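Local atomic coordinates of importin-95 (PDB entry 4XRI), a protein that probably serves as a nuclear import receptor of the importin beta family, carrying protein cargo into the nucleus and probably binding a small GTPase. Residues 435-440 / 475-480; 442-447 / 482-487; 340-345 / 390-395; 467-471 / 512-516. The protein carries 2 engineered substitutions. All coordinates share one frame; numbering follows the deposited sequence.

Interaction 1. Residues 435-440 / 475-480; sequences RDSTAY and KMAASC
Ser479 and Asp436 make the one direct hydrogen bond between the segments. Ser479 OG donates to Asp436 OD1 at 2.7 Å. It meets the carboxylate on its syn side, 35° out of the plane. A water also donates to Asp436 OD1, at 2.8 Å. The same water donates to Lys475 O and accepts from Ser479 N, so it ties the carboxylate to the start of helix 477-490. Asp436 reaches this place because its CG is anti to the backbone N (chi1 -174°).

The tight part lies beside this bond. Ala439 CB rests 3.8 Å from Ser479 CB and also touches Cys480 SG. The thioether of Met476 crosses the Arg435 side chain at about a right angle, with SD 3.8 Å from Arg435 CB. Its methyl CE bends back to lie 3.5 Å from Arg435 O. Helices 432-449 and 477-490 are neighbours in the superhelical stack of a HEAT-repeat protein, and this contact joins them near the start of each.

The other side is looser. Lys475 is exposed, and its bent chain brings NZ only to 3.7 Å from Asp436 OD2, a long salt bridge. Replacing Asp436 with an alanine would probably leave Ser479 OG and the water without their shared acceptor, and Lys475 NZ without this distant counter-charge. At the margin of the contact, Tyr440 CB lies 3.9 Å from Ser479 OG.

Interaction 2. Residues 442-447 / 482-487; sequences LGRITE and WALMNI
Leu442 O is gripped twice by Thr446, the residue whose methyl meets Ile487 across the contact. Thr446 OG1 and Thr446 N each donate to Leu442 O at 3.0 Å, from opposite faces of the carbonyl plane. The hydroxyl bond fixes the rotation of the Thr446 side chain. CG2 is then anti to the backbone N and points into the other helix, 3.6 Å from Ile487 CG1.

Gly443 is where the two backbones come together. Its CA is 3.8 Å from the CA of Ala483. A side chain here would run into Trp482 CE3; without one, Ala483 CB and the indole can come close against the main chain. Trp482 CZ3 is 3.3 Å from Arg444 N. Arg444 CG lies at the edge of the indole, while the guanidinium is held by Gly401 O.

Asn486 lies one turn on from Trp482. Its ND2 sits 3.3 Å above the centre of the Trp482 ring, and the same atom is 3.0 Å from Gly443 O. Glu447 OE2 comes to the edge of the indole, near its plane, with the carboxylate turned 83° to the ring. Tyr440 stacks on Trp482 as well.

The segments run nearly parallel, 16° apart, with axes 8.2 Å apart. Such parallel packing of alternate helices, with helix 455-472 between them in the chain, is typical of the HEAT-repeat solenoid of importin beta.

Interaction 3. Residues 340-345 / 390-395; sequences LTKQDE and WHFRDA
Gln343 grips the start of helix 390-402 with one amide nitrogen. NE2 donates to His391 O at 2.8 Å and to Asp394 OD2 at 2.9 Å. Both bonds are nearly straight and lie close to the amide plane. The Gln343 chain bends at chi2 (95°), which turns its amide onto the helix start. In this HEAT-repeat solenoid the contact ties the loop after helix 324-340 to a helix further along the stack.

The bond to His391 O falls on a lone pair, and Ala395 N uses the same oxygen. Gln343 OE1 lies at the edge of the imidazole, 3.0 Å from His391 CD2. The indole of Trp390 lies against one face of that imidazole. An alanine in place of Gln343 would probably leave Asp394 OD2 without this donor and the loop less firmly held.

Leu340 and Thr341 add apolar contacts. Leu340 CB meets Ala395 CB at 3.7 Å. Thr341 CG2 makes a CH-pi contact over the Phe392 ring, 3.9 Å from its centroid and 18° off the normal.

Further out, a bound sulfate, probably from the crystallisation liquor, lies about 3 Å from the Trp390 side chain. Asp389 OD2 takes His391 ND1, and Ser437 OG bonds Asp394 OD1.

Interaction 4. Residues 467-471 / 512-516; sequences FNGLM and NLLTV
Met471 is extended as far as SD and then bends (chi3 70°), which lays its sulfur and methyl across Asn512. Asn512 has its CG anti to the carbonyl carbon (chi1 -71°), and this turns its amide toward Phe467. The two segments belong to helices 455-472 and 503-516 of the HEAT-repeat solenoid. They run almost parallel, 13° apart, but their axes stay 10.5 Å apart. Side chains rather than backbones therefore bridge the gap.

Asn512 is held from two sides. Its ND2 stands 3.7 Å above one face of the Phe467 ring, offset toward the rim. Met471 SD lies 3.6 Å from Asn512 CG, and the two side chains cross at about a right angle. Asn512 OD1 has a weak hydrogen bond from Gln508 NE2.

Leu513 comes to the Phe467 ring differently. Its CG is at the edge, near the ring plane, 3.7 Å from Phe467 CE2. Leu513 CD2 also meets Leu470 CD2, with the two chains again crossing at about a right angle. Leu484 of helix 477-490 packs on Phe467, and Val533 of helix 524-539 touches Leu513, so this side is buried against helices 477-490 and 524-539.

Toward the C-terminal ends the contact thins out. Met471 CE just reaches the exposed Thr515, at 4.1 Å from its CG2, and Val516 CG2 lies 4.2 Å from Leu470 O.

How the interactions relate
Interactions 1 and 2 hold the same pair of helices, 432-449 and 477-490. Interaction 2 is the buried one, with a glycine letting the main chains close in. The other three are partly buried. Interaction 1 lies nearer the helix starts, with a water and a long salt bridge at its edge. Interaction 4 joins helices 455-472 and 503-516 without a hydrogen bond between its segments. Its Leu470 packs on Ala477 and Cys480 of interaction 1, and its Phe467 on Leu484 of interaction 2. Interaction 3 differs in holding a loop to a helix start by hydrogen bonds from a glutamine side-chain amide. It touches interaction 1 through Asp394 and Ser437, but not interactions 2 or 4.

Interaction 1. Residues 435-440 / 475-480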
loop_
_atom_site.group_PDB
_atom_site.type_symbol
_atom_site.label_atom_id
_atom_site.label_comp_id
_atom_site.label_asym_id
_atom_site.label_seq_id
_atom_site.Cartn_x
_atom_site.Cartn_y
_atom_site.Cartn_z
ATOM N N ARG A 435 -4.759 17.560 24.178
ATOM C CA ARG A 435 -4.225 16.371 24.835
ATOM C C ARG A 435 -3.931 15.255 23.841
ATOM O O ARG A 435 -2.916 14.567 23.951
ATOM C CB ARG A 435 -5.195 15.870 25.904
ATOM C CG ARG A 435 -5.072 16.591 27.237
ATOM C CD ARG A 435 -6.036 16.015 28.253
ATOM N NE ARG A 435 -7.388 16.539 28.082
ATOM C CZ ARG A 435 -8.483 15.930 28.521
ATOM N NH1 ARG A 435 -9.672 16.481 28.326
ATOM N NH2 ARG A 435 -8.387 14.766 29.148
ATOM N N ASP A 436 -4.826 15.082 22.874
ATOM C CA ASP A 436 -4.651 14.067 21.842
ATOM C C ASP A 436 -3.452 14.392 20.959
ATOM O O ASP A 436 -2.629 13.523 20.666
ATOM C CB ASP A 436 -5.911 13.946 20.983
ATOM C CG ASP A 436 -5.824 12.808 19.984
ATOM O OD1 ASP A 436 -5.290 11.740 20.347
ATOM O OD2 ASP A 436 -6.289 12.980 18.837
ATOM N N SER A 437 -3.363 15.652 20.540
ATOM C CA SER A 437 -2.259 16.113 19.706
ATOM C C SER A 437 -0.943 16.057 20.468
ATOM O O SER A 437 0.120 15.868 19.879
ATOM C CB SER A 437 -2.516 17.538 19.208
ATOM O OG SER A 437 -3.687 17.594 18.412
ATOM N N THR A 438 -1.023 16.233 21.782
ATOM C CA THR A 438 0.158 16.174 22.633
ATOM C C THR A 438 0.683 14.747 22.729
ATOM O O THR A 438 1.884 14.504 22.599
ATOM C CB THR A 438 -0.137 16.702 24.045
ATOM O OG1 THR A 438 -0.480 18.092 23.973
ATOM C CG2 THR A 438 1.077 16.533 24.936
ATOM N N ALA A 439 -0.231 13.809 22.956
ATOM C CA ALA A 439 0.120 12.395 23.035
ATOM C C ALA A 439 0.785 11.922 21.747
ATOM O O ALA A 439 1.819 11.257 21.778
ATOM C CB ALA A 439 -1.114 11.559 23.331
ATOM N N TYR A 440 0.188 12.285 20.615
ATOM C CA TYR A 440 0.705 11.910 19.303
ATOM C C TYR A 440 2.075 12.528 19.047
ATOM O O TYR A 440 2.961 11.886 18.483
ATOM C CB TYR A 440 -0.272 12.336 18.205
ATOM C CG TYR A 440 0.079 11.805 16.833
ATOM C CD1 TYR A 440 -0.317 10.534 16.441
ATOM C CD2 TYR A 440 0.793 12.580 15.927
ATOM C CE1 TYR A 440 -0.005 10.044 15.189
ATOM C CE2 TYR A 440 1.111 12.097 14.670
ATOM C CZ TYR A 440 0.708 10.829 14.306
ATOM O OH TYR A 440 1.020 10.343 13.056
ATOM N N LYS A 475 -10.805 9.256 23.833
ATOM C CA LYS A 475 -10.551 10.083 22.654
ATOM C C LYS A 475 -9.066 10.146 22.294
ATOM O O LYS A 475 -8.708 10.306 21.126
ATOM C CB LYS A 475 -11.101 11.495 22.881
ATOM C CG LYS A 475 -10.728 12.526 21.820
ATOM C CD LYS A 475 -11.531 12.367 20.541
ATOM C CE LYS A 475 -11.331 13.573 19.633
ATOM N NZ LYS A 475 -9.888 13.836 19.366
ATOM N N MET A 476 -8.203 9.999 23.294
ATOM C CA MET A 476 -6.763 10.059 23.062
ATOM C C MET A 476 -6.091 8.698 23.252
ATOM O O MET A 476 -4.866 8.586 23.160
ATOM C CB MET A 476 -6.124 11.093 23.989
ATOM C CG MET A 476 -6.401 10.860 25.464
ATOM S SD MET A 476 -5.823 12.210 26.506
ATOM C CE MET A 476 -4.062 12.114 26.214
ATOM N N ALA A 477 -6.902 7.674 23.507
ATOM C CA ALA A 477 -6.410 6.319 23.780
ATOM C C ALA A 477 -5.475 5.797 22.688
ATOM O O ALA A 477 -4.390 5.293 22.979
ATOM C CB ALA A 477 -7.578 5.361 23.958
ATOM N N ALA A 478 -5.906 5.924 21.437
ATOM C CA ALA A 478 -5.131 5.452 20.292
ATOM C C ALA A 478 -3.752 6.111 20.239
ATOM O O ALA A 478 -2.735 5.430 20.097
ATOM C CB ALA A 478 -5.891 5.710 19.000
ATOM N N SER A 479 -3.734 7.437 20.357
ATOM C CA SER A 479 -2.493 8.211 20.375
ATOM C C SER A 479 -1.571 7.790 21.519
ATOM O O SER A 479 -0.370 7.591 21.319
ATOM C CB SER A 479 -2.802 9.708 20.481
ATOM O OG SER A 479 -3.342 10.211 19.271
ATOM N N CYS A 480 -2.140 7.662 22.717
ATOM C CA CYS A 480 -1.407 7.197 23.893
ATOM C C CYS A 480 -0.798 5.819 23.654
ATOM O O CYS A 480 0.379 5.588 23.936
ATOM C CB CYS A 480 -2.324 7.158 25.120
ATOM S SG CYS A 480 -2.726 8.779 25.834
HETATM O O HOH W 1 -6.274 9.117 19.934
#

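Interaction 2. Residues 442-447 / 482-487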
loop_
_atom_site.group_PDB
_atom_site.type_symbol
_atom_site.label_atom_id
_atom_site.label_comp_id
_atom_site.label_asym_id
_atom_site.label_seq_id
_atom_site.Cartn_x
_atom_site.Cartn_y
_atom_site.Cartn_z
ATOM N N LEU A 442 4.221 13.321 21.308
ATOM C CA LEU A 442 5.151 12.595 22.163
ATOM C C LEU A 442 5.561 11.277 21.516
ATOM O O LEU A 442 6.683 10.812 21.697
ATOM C CB LEU A 442 4.530 12.348 23.541
ATOM C CG LEU A 442 4.446 13.572 24.456
ATOM C CD1 LEU A 442 3.506 13.319 25.622
ATOM C CD2 LEU A 442 5.834 13.944 24.956
ATOM N N GLY A 443 4.644 10.683 20.760
ATOM C CA GLY A 443 4.936 9.469 20.023
ATOM C C GLY A 443 5.887 9.751 18.879
ATOM O O GLY A 443 6.837 9.005 18.653
ATOM N N ARG A 444 5.621 10.836 18.158
ATOM C CA ARG A 444 6.510 11.300 17.098
ATOM C C ARG A 444 7.912 11.548 17.641
ATOM O O ARG A 444 8.906 11.188 17.010
ATOM C CB ARG A 444 5.960 12.579 16.452
ATOM C CG ARG A 444 4.720 12.369 15.597
ATOM C CD ARG A 444 5.082 11.896 14.197
ATOM N NE ARG A 444 5.758 12.934 13.424
ATOM C CZ ARG A 444 6.115 12.807 12.149
ATOM N NH1 ARG A 444 5.861 11.680 11.498
ATOM N NH2 ARG A 444 6.724 13.806 11.526
ATOM N N ILE A 445 7.978 12.158 18.820
ATOM C CA ILE A 445 9.251 12.481 19.455
ATOM C C ILE A 445 10.033 11.226 19.832
ATOM O O ILE A 445 11.213 11.099 19.497
ATOM C CB ILE A 445 9.041 13.344 20.713
ATOM C CG1 ILE A 445 8.719 14.781 20.311
ATOM C CG2 ILE A 445 10.277 13.313 21.603
ATOM C CD1 ILE A 445 8.614 15.719 21.479
ATOM N N THR A 446 9.371 10.307 20.529
ATOM C CA THR A 446 9.987 9.043 20.912
ATOM C C THR A 446 10.487 8.284 19.688
ATOM O O THR A 446 11.604 7.771 19.671
ATOM C CB THR A 446 9.001 8.144 21.685
ATOM O OG1 THR A 446 8.589 8.803 22.887
ATOM C CG2 THR A 446 9.655 6.816 22.035
ATOM N N GLU A 447 9.646 8.235 18.662
ATOM C CA GLU A 447 9.944 7.499 17.439
ATOM C C GLU A 447 11.183 8.034 16.730
ATOM O O GLU A 447 12.051 7.268 16.311
ATOM C CB GLU A 447 8.743 7.552 16.493
ATOM C CG GLU A 447 8.919 6.777 15.201
ATOM C CD GLU A 447 7.707 6.894 14.298
ATOM O OE1 GLU A 447 7.217 5.850 13.816
ATOM O OE2 GLU A 447 7.245 8.032 14.069
ATOM N N TRP A 482 -0.131 4.399 20.738
ATOM C CA TRP A 482 0.914 4.513 19.720
ATOM C C TRP A 482 2.236 4.992 20.315
ATOM O O TRP A 482 3.301 4.430 20.037
ATOM C CB TRP A 482 0.485 5.468 18.603
ATOM C CG TRP A 482 1.529 5.594 17.537
ATOM C CD1 TRP A 482 1.970 4.602 16.716
ATOM C CD2 TRP A 482 2.268 6.771 17.177
ATOM N NE1 TRP A 482 2.936 5.081 15.868
ATOM C CE2 TRP A 482 3.138 6.410 16.128
ATOM C CE3 TRP A 482 2.279 8.092 17.639
ATOM C CZ2 TRP A 482 4.008 7.320 15.530
ATOM C CZ3 TRP A 482 3.147 8.997 17.041
ATOM C CH2 TRP A 482 3.999 8.604 15.999
ATOM N N ALA A 483 2.150 6.034 21.137
ATOM C CA ALA A 483 3.310 6.587 21.825
ATOM C C ALA A 483 3.954 5.544 22.735
ATOM O O ALA A 483 5.173 5.372 22.734
ATOM C CB ALA A 483 2.907 7.824 22.628
ATOM N N LEU A 484 3.120 4.845 23.501
ATOM C CA LEU A 484 3.583 3.803 24.417
ATOM C C LEU A 484 4.314 2.665 23.704
ATOM O O LEU A 484 5.318 2.149 24.202
ATOM C CB LEU A 484 2.402 3.239 25.209
ATOM C CG LEU A 484 1.880 4.122 26.343
ATOM C CD1 LEU A 484 0.669 3.489 27.001
ATOM C CD2 LEU A 484 2.980 4.351 27.357
ATOM N N MET A 485 3.799 2.279 22.539
ATOM C CA MET A 485 4.429 1.250 21.716
ATOM C C MET A 485 5.817 1.679 21.250
ATOM O O MET A 485 6.774 0.904 21.325
ATOM C CB MET A 485 3.555 0.917 20.505
ATOM C CG MET A 485 2.383 -0.002 20.807
ATOM S SD MET A 485 1.671 -0.687 19.303
ATOM C CE MET A 485 1.118 0.804 18.479
ATOM N N ASN A 486 5.911 2.915 20.765
ATOM C CA ASN A 486 7.188 3.510 20.375
ATOM C C ASN A 486 8.224 3.426 21.488
ATOM O O ASN A 486 9.362 3.025 21.260
ATOM C CB ASN A 486 6.995 4.974 19.964
ATOM C CG ASN A 486 6.416 5.118 18.570
ATOM O OD1 ASN A 486 6.626 4.267 17.707
ATOM N ND2 ASN A 486 5.690 6.205 18.342
ATOM N N ILE A 487 7.811 3.808 22.692
ATOM C CA ILE A 487 8.672 3.785 23.868
ATOM C C ILE A 487 9.170 2.379 24.189
ATOM O O ILE A 487 10.358 2.174 24.456
ATOM C CB ILE A 487 7.934 4.349 25.090
ATOM C CG1 ILE A 487 7.664 5.840 24.896
ATOM C CG2 ILE A 487 8.730 4.107 26.361
ATOM C CD1 ILE A 487 6.635 6.384 25.845
#

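Interaction 3. Residues 340-345 / 390-395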
loop_
_atom_site.group_PDB
_atom_site.type_symbol
_atom_site.label_atom_id
_atom_site.label_comp_id
_atom_site.label_asym_id
_atom_site.label_seq_id
_atom_site.Cartn_x
_atom_site.Cartn_y
_atom_site.Cartn_z
ATOM N N LEU A 340 -2.905 25.361 10.630
ATOM C CA LEU A 340 -3.075 24.382 11.696
ATOM C C LEU A 340 -4.089 24.876 12.722
ATOM O O LEU A 340 -4.725 24.079 13.408
ATOM C CB LEU A 340 -1.740 24.077 12.384
ATOM C CG LEU A 340 -0.701 23.266 11.604
ATOM C CD1 LEU A 340 0.443 22.844 12.512
ATOM C CD2 LEU A 340 -1.340 22.048 10.945
ATOM N N THR A 341 -4.242 26.195 12.813
ATOM C CA THR A 341 -5.154 26.798 13.779
ATOM C C THR A 341 -6.590 26.847 13.264
ATOM O O THR A 341 -7.470 27.404 13.919
ATOM C CB THR A 341 -4.719 28.230 14.152
ATOM O OG1 THR A 341 -4.985 29.115 13.056
ATOM C CG2 THR A 341 -3.237 28.274 14.489
ATOM N N LYS A 342 -6.827 26.258 12.098
ATOM C CA LYS A 342 -8.158 26.264 11.503
ATOM C C LYS A 342 -8.882 24.935 11.708
ATOM O O LYS A 342 -9.606 24.480 10.823
ATOM C CB LYS A 342 -8.076 26.578 10.007
ATOM C CG LYS A 342 -7.319 27.850 9.671
ATOM C CD LYS A 342 -7.922 29.065 10.357
ATOM C CE LYS A 342 -7.201 30.339 9.936
ATOM N NZ LYS A 342 -7.632 31.525 10.728
ATOM N N GLN A 343 -8.688 24.316 12.869
ATOM C CA GLN A 343 -9.324 23.032 13.149
ATOM C C GLN A 343 -10.837 23.169 13.216
ATOM O O GLN A 343 -11.361 24.185 13.670
ATOM C CB GLN A 343 -8.815 22.428 14.463
ATOM C CG GLN A 343 -7.314 22.431 14.641
ATOM C CD GLN A 343 -6.831 23.635 15.420
ATOM O OE1 GLN A 343 -7.335 24.742 15.247
ATOM N NE2 GLN A 343 -5.851 23.422 16.293
ATOM N N ASP A 344 -11.530 22.139 12.752
ATOM C CA ASP A 344 -12.967 22.035 12.950
ATOM C C ASP A 344 -13.230 20.900 13.925
ATOM O O ASP A 344 -13.117 19.728 13.572
ATOM C CB ASP A 344 -13.697 21.798 11.626
ATOM C CG ASP A 344 -15.193 22.030 11.737
ATOM O OD1 ASP A 344 -15.705 22.131 12.872
ATOM O OD2 ASP A 344 -15.860 22.112 10.685
ATOM N N GLU A 345 -13.572 21.260 15.157
ATOM C CA GLU A 345 -13.769 20.284 16.222
ATOM C C GLU A 345 -14.957 19.369 15.946
ATOM O O GLU A 345 -14.996 18.230 16.414
ATOM C CB GLU A 345 -13.954 20.994 17.567
ATOM C CG GLU A 345 -15.084 22.021 17.602
ATOM C CD GLU A 345 -14.714 23.341 16.945
ATOM O OE1 GLU A 345 -13.601 23.443 16.385
ATOM O OE2 GLU A 345 -15.539 24.278 16.987
ATOM N N TRP A 390 -7.482 27.345 22.313
ATOM C CA TRP A 390 -6.996 25.974 22.213
ATOM C C TRP A 390 -6.551 25.632 20.793
ATOM O O TRP A 390 -5.732 24.736 20.596
ATOM C CB TRP A 390 -8.068 24.985 22.676
ATOM C CG TRP A 390 -9.258 24.917 21.772
ATOM C CD1 TRP A 390 -10.415 25.628 21.886
ATOM C CD2 TRP A 390 -9.407 24.090 20.611
ATOM N NE1 TRP A 390 -11.277 25.297 20.870
ATOM C CE2 TRP A 390 -10.683 24.355 20.073
ATOM C CE3 TRP A 390 -8.587 23.153 19.975
ATOM C CZ2 TRP A 390 -11.157 23.716 18.928
ATOM C CZ3 TRP A 390 -9.059 22.520 18.839
ATOM C CH2 TRP A 390 -10.333 22.805 18.328
ATOM N N HIS A 391 -7.100 26.343 19.809
ATOM C CA HIS A 391 -6.698 26.174 18.414
ATOM C C HIS A 391 -5.194 26.342 18.250
ATOM O O HIS A 391 -4.546 25.587 17.527
ATOM C CB HIS A 391 -7.421 27.179 17.509
ATOM C CG HIS A 391 -8.898 26.960 17.409
ATOM N ND1 HIS A 391 -9.798 27.534 18.283
ATOM C CD2 HIS A 391 -9.635 26.243 16.529
ATOM C CE1 HIS A 391 -11.022 27.173 17.948
ATOM N NE2 HIS A 391 -10.952 26.389 16.887
ATOM N N PHE A 392 -4.648 27.342 18.933
ATOM C CA PHE A 392 -3.243 27.700 18.794
ATOM C C PHE A 392 -2.328 26.819 19.637
ATOM O O PHE A 392 -1.207 26.517 19.229
ATOM C CB PHE A 392 -3.042 29.171 19.162
ATOM C CG PHE A 392 -3.576 30.129 18.136
ATOM C CD1 PHE A 392 -2.718 30.763 17.253
ATOM C CD2 PHE A 392 -4.935 30.383 18.042
ATOM C CE1 PHE A 392 -3.203 31.641 16.303
ATOM C CE2 PHE A 392 -5.426 31.259 17.092
ATOM C CZ PHE A 392 -4.559 31.889 16.222
ATOM N N ARG A 393 -2.800 26.410 20.811
ATOM C CA ARG A 393 -2.051 25.466 21.635
ATOM C C ARG A 393 -1.962 24.122 20.926
ATOM O O ARG A 393 -0.891 23.517 20.850
ATOM C CB ARG A 393 -2.698 25.295 23.012
ATOM C CG ARG A 393 -2.714 26.558 23.859
ATOM C CD ARG A 393 -2.888 26.232 25.335
ATOM N NE ARG A 393 -4.101 25.462 25.600
ATOM C CZ ARG A 393 -5.316 25.988 25.699
ATOM N NH1 ARG A 393 -5.489 27.293 25.544
ATOM N NH2 ARG A 393 -6.359 25.209 25.946
ATOM N N ASP A 394 -3.100 23.669 20.408
ATOM C CA ASP A 394 -3.169 22.431 19.646
ATOM C C ASP A 394 -2.270 22.503 18.419
ATOM O O ASP A 394 -1.569 21.546 18.096
ATOM C CB ASP A 394 -4.609 22.135 19.224
ATOM C CG ASP A 394 -4.728 20.852 18.425
ATOM O OD1 ASP A 394 -4.793 19.773 19.046
ATOM O OD2 ASP A 394 -4.763 20.925 17.178
ATOM N N ALA A 395 -2.297 23.644 17.738
ATOM C CA ALA A 395 -1.455 23.856 16.566
ATOM C C ALA A 395 0.020 23.790 16.941
ATOM O O ALA A 395 0.836 23.221 16.214
ATOM C CB ALA A 395 -1.775 25.191 15.919
#

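Interaction 4. Residues 467-471 / 512-516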
loop_
_atom_site.group_PDB
_atom_site.type_symbol
_atom_site.label_atom_id
_atom_site.label_comp_id
_atom_site.label_asym_id
_atom_site.label_seq_id
_atom_site.Cartn_x
_atom_site.Cartn_y
_atom_site.Cartn_z
ATOM N N PHE A 467 -0.370 6.619 30.122
ATOM C CA PHE A 467 -1.258 5.632 30.727
ATOM C C PHE A 467 -2.476 6.299 31.350
ATOM O O PHE A 467 -3.589 5.787 31.244
ATOM C CB PHE A 467 -0.521 4.803 31.780
ATOM C CG PHE A 467 0.114 3.556 31.231
ATOM C CD1 PHE A 467 1.486 3.382 31.275
ATOM C CD2 PHE A 467 -0.664 2.562 30.662
ATOM C CE1 PHE A 467 2.071 2.236 30.768
ATOM C CE2 PHE A 467 -0.087 1.415 30.153
ATOM C CZ PHE A 467 1.282 1.251 30.206
ATOM N N ASN A 468 -2.259 7.439 31.999
ATOM C CA ASN A 468 -3.357 8.209 32.572
ATOM C C ASN A 468 -4.363 8.594 31.497
ATOM O O ASN A 468 -5.574 8.528 31.709
ATOM C CB ASN A 468 -2.830 9.462 33.275
ATOM C CG ASN A 468 -3.926 10.239 33.977
ATOM O OD1 ASN A 468 -4.299 11.333 33.554
ATOM N ND2 ASN A 468 -4.451 9.671 35.057
ATOM N N GLY A 469 -3.847 8.985 30.337
ATOM C CA GLY A 469 -4.685 9.320 29.201
ATOM C C GLY A 469 -5.404 8.104 28.652
ATOM O O GLY A 469 -6.597 8.161 28.356
ATOM N N LEU A 470 -4.675 7.000 28.521
ATOM C CA LEU A 470 -5.240 5.763 27.991
ATOM C C LEU A 470 -6.364 5.220 28.867
ATOM O O LEU A 470 -7.390 4.762 28.361
ATOM C CB LEU A 470 -4.148 4.699 27.839
ATOM C CG LEU A 470 -4.616 3.272 27.535
ATOM C CD1 LEU A 470 -5.429 3.223 26.253
ATOM C CD2 LEU A 470 -3.431 2.321 27.454
ATOM N N MET A 471 -6.171 5.281 30.179
ATOM C CA MET A 471 -7.095 4.643 31.109
ATOM C C MET A 471 -8.302 5.510 31.466
ATOM O O MET A 471 -9.274 5.014 32.039
ATOM C CB MET A 471 -6.351 4.238 32.386
ATOM C CG MET A 471 -5.202 3.262 32.141
ATOM S SD MET A 471 -4.288 2.823 33.635
ATOM C CE MET A 471 -5.502 1.829 34.497
ATOM N N ASN A 512 -1.754 -2.033 34.183
ATOM C CA ASN A 512 -2.585 -0.989 33.589
ATOM C C ASN A 512 -3.269 -1.444 32.304
ATOM O O ASN A 512 -4.455 -1.185 32.090
ATOM C CB ASN A 512 -1.753 0.264 33.309
ATOM C CG ASN A 512 -1.341 0.987 34.578
ATOM O OD1 ASN A 512 -1.910 0.759 35.648
ATOM N ND2 ASN A 512 -0.350 1.866 34.464
ATOM N N LEU A 513 -2.513 -2.129 31.453
ATOM C CA LEU A 513 -3.030 -2.596 30.175
ATOM C C LEU A 513 -4.052 -3.712 30.364
ATOM O O LEU A 513 -5.026 -3.802 29.621
ATOM C CB LEU A 513 -1.881 -3.064 29.282
ATOM C CG LEU A 513 -0.963 -1.931 28.826
ATOM C CD1 LEU A 513 0.327 -2.477 28.248
ATOM C CD2 LEU A 513 -1.683 -1.055 27.809
ATOM N N LEU A 514 -3.826 -4.558 31.366
ATOM C CA LEU A 514 -4.779 -5.611 31.700
ATOM C C LEU A 514 -6.049 -5.025 32.308
ATOM O O LEU A 514 -7.136 -5.587 32.154
ATOM C CB LEU A 514 -4.151 -6.627 32.658
ATOM C CG LEU A 514 -3.256 -7.695 32.025
ATOM C CD1 LEU A 514 -2.583 -8.545 33.090
ATOM C CD2 LEU A 514 -4.062 -8.559 31.073
ATOM N N THR A 515 -5.911 -3.888 32.986
ATOM C CA THR A 515 -7.053 -3.230 33.609
ATOM C C THR A 515 -7.975 -2.620 32.561
ATOM O O THR A 515 -9.189 -2.802 32.610
ATOM C CB THR A 515 -6.608 -2.127 34.588
ATOM O OG1 THR A 515 -5.759 -2.692 35.595
ATOM C CG2 THR A 515 -7.817 -1.472 35.245
ATOM N N VAL A 516 -7.390 -1.908 31.604
ATOM C CA VAL A 516 -8.167 -1.210 30.587
ATOM C C VAL A 516 -8.801 -2.186 29.591
ATOM O O VAL A 516 -9.830 -1.883 28.985
ATOM C CB VAL A 516 -7.291 -0.171 29.835
ATOM C CG1 VAL A 516 -6.192 -0.853 29.044
ATOM C CG2 VAL A 516 -8.144 0.712 28.933
#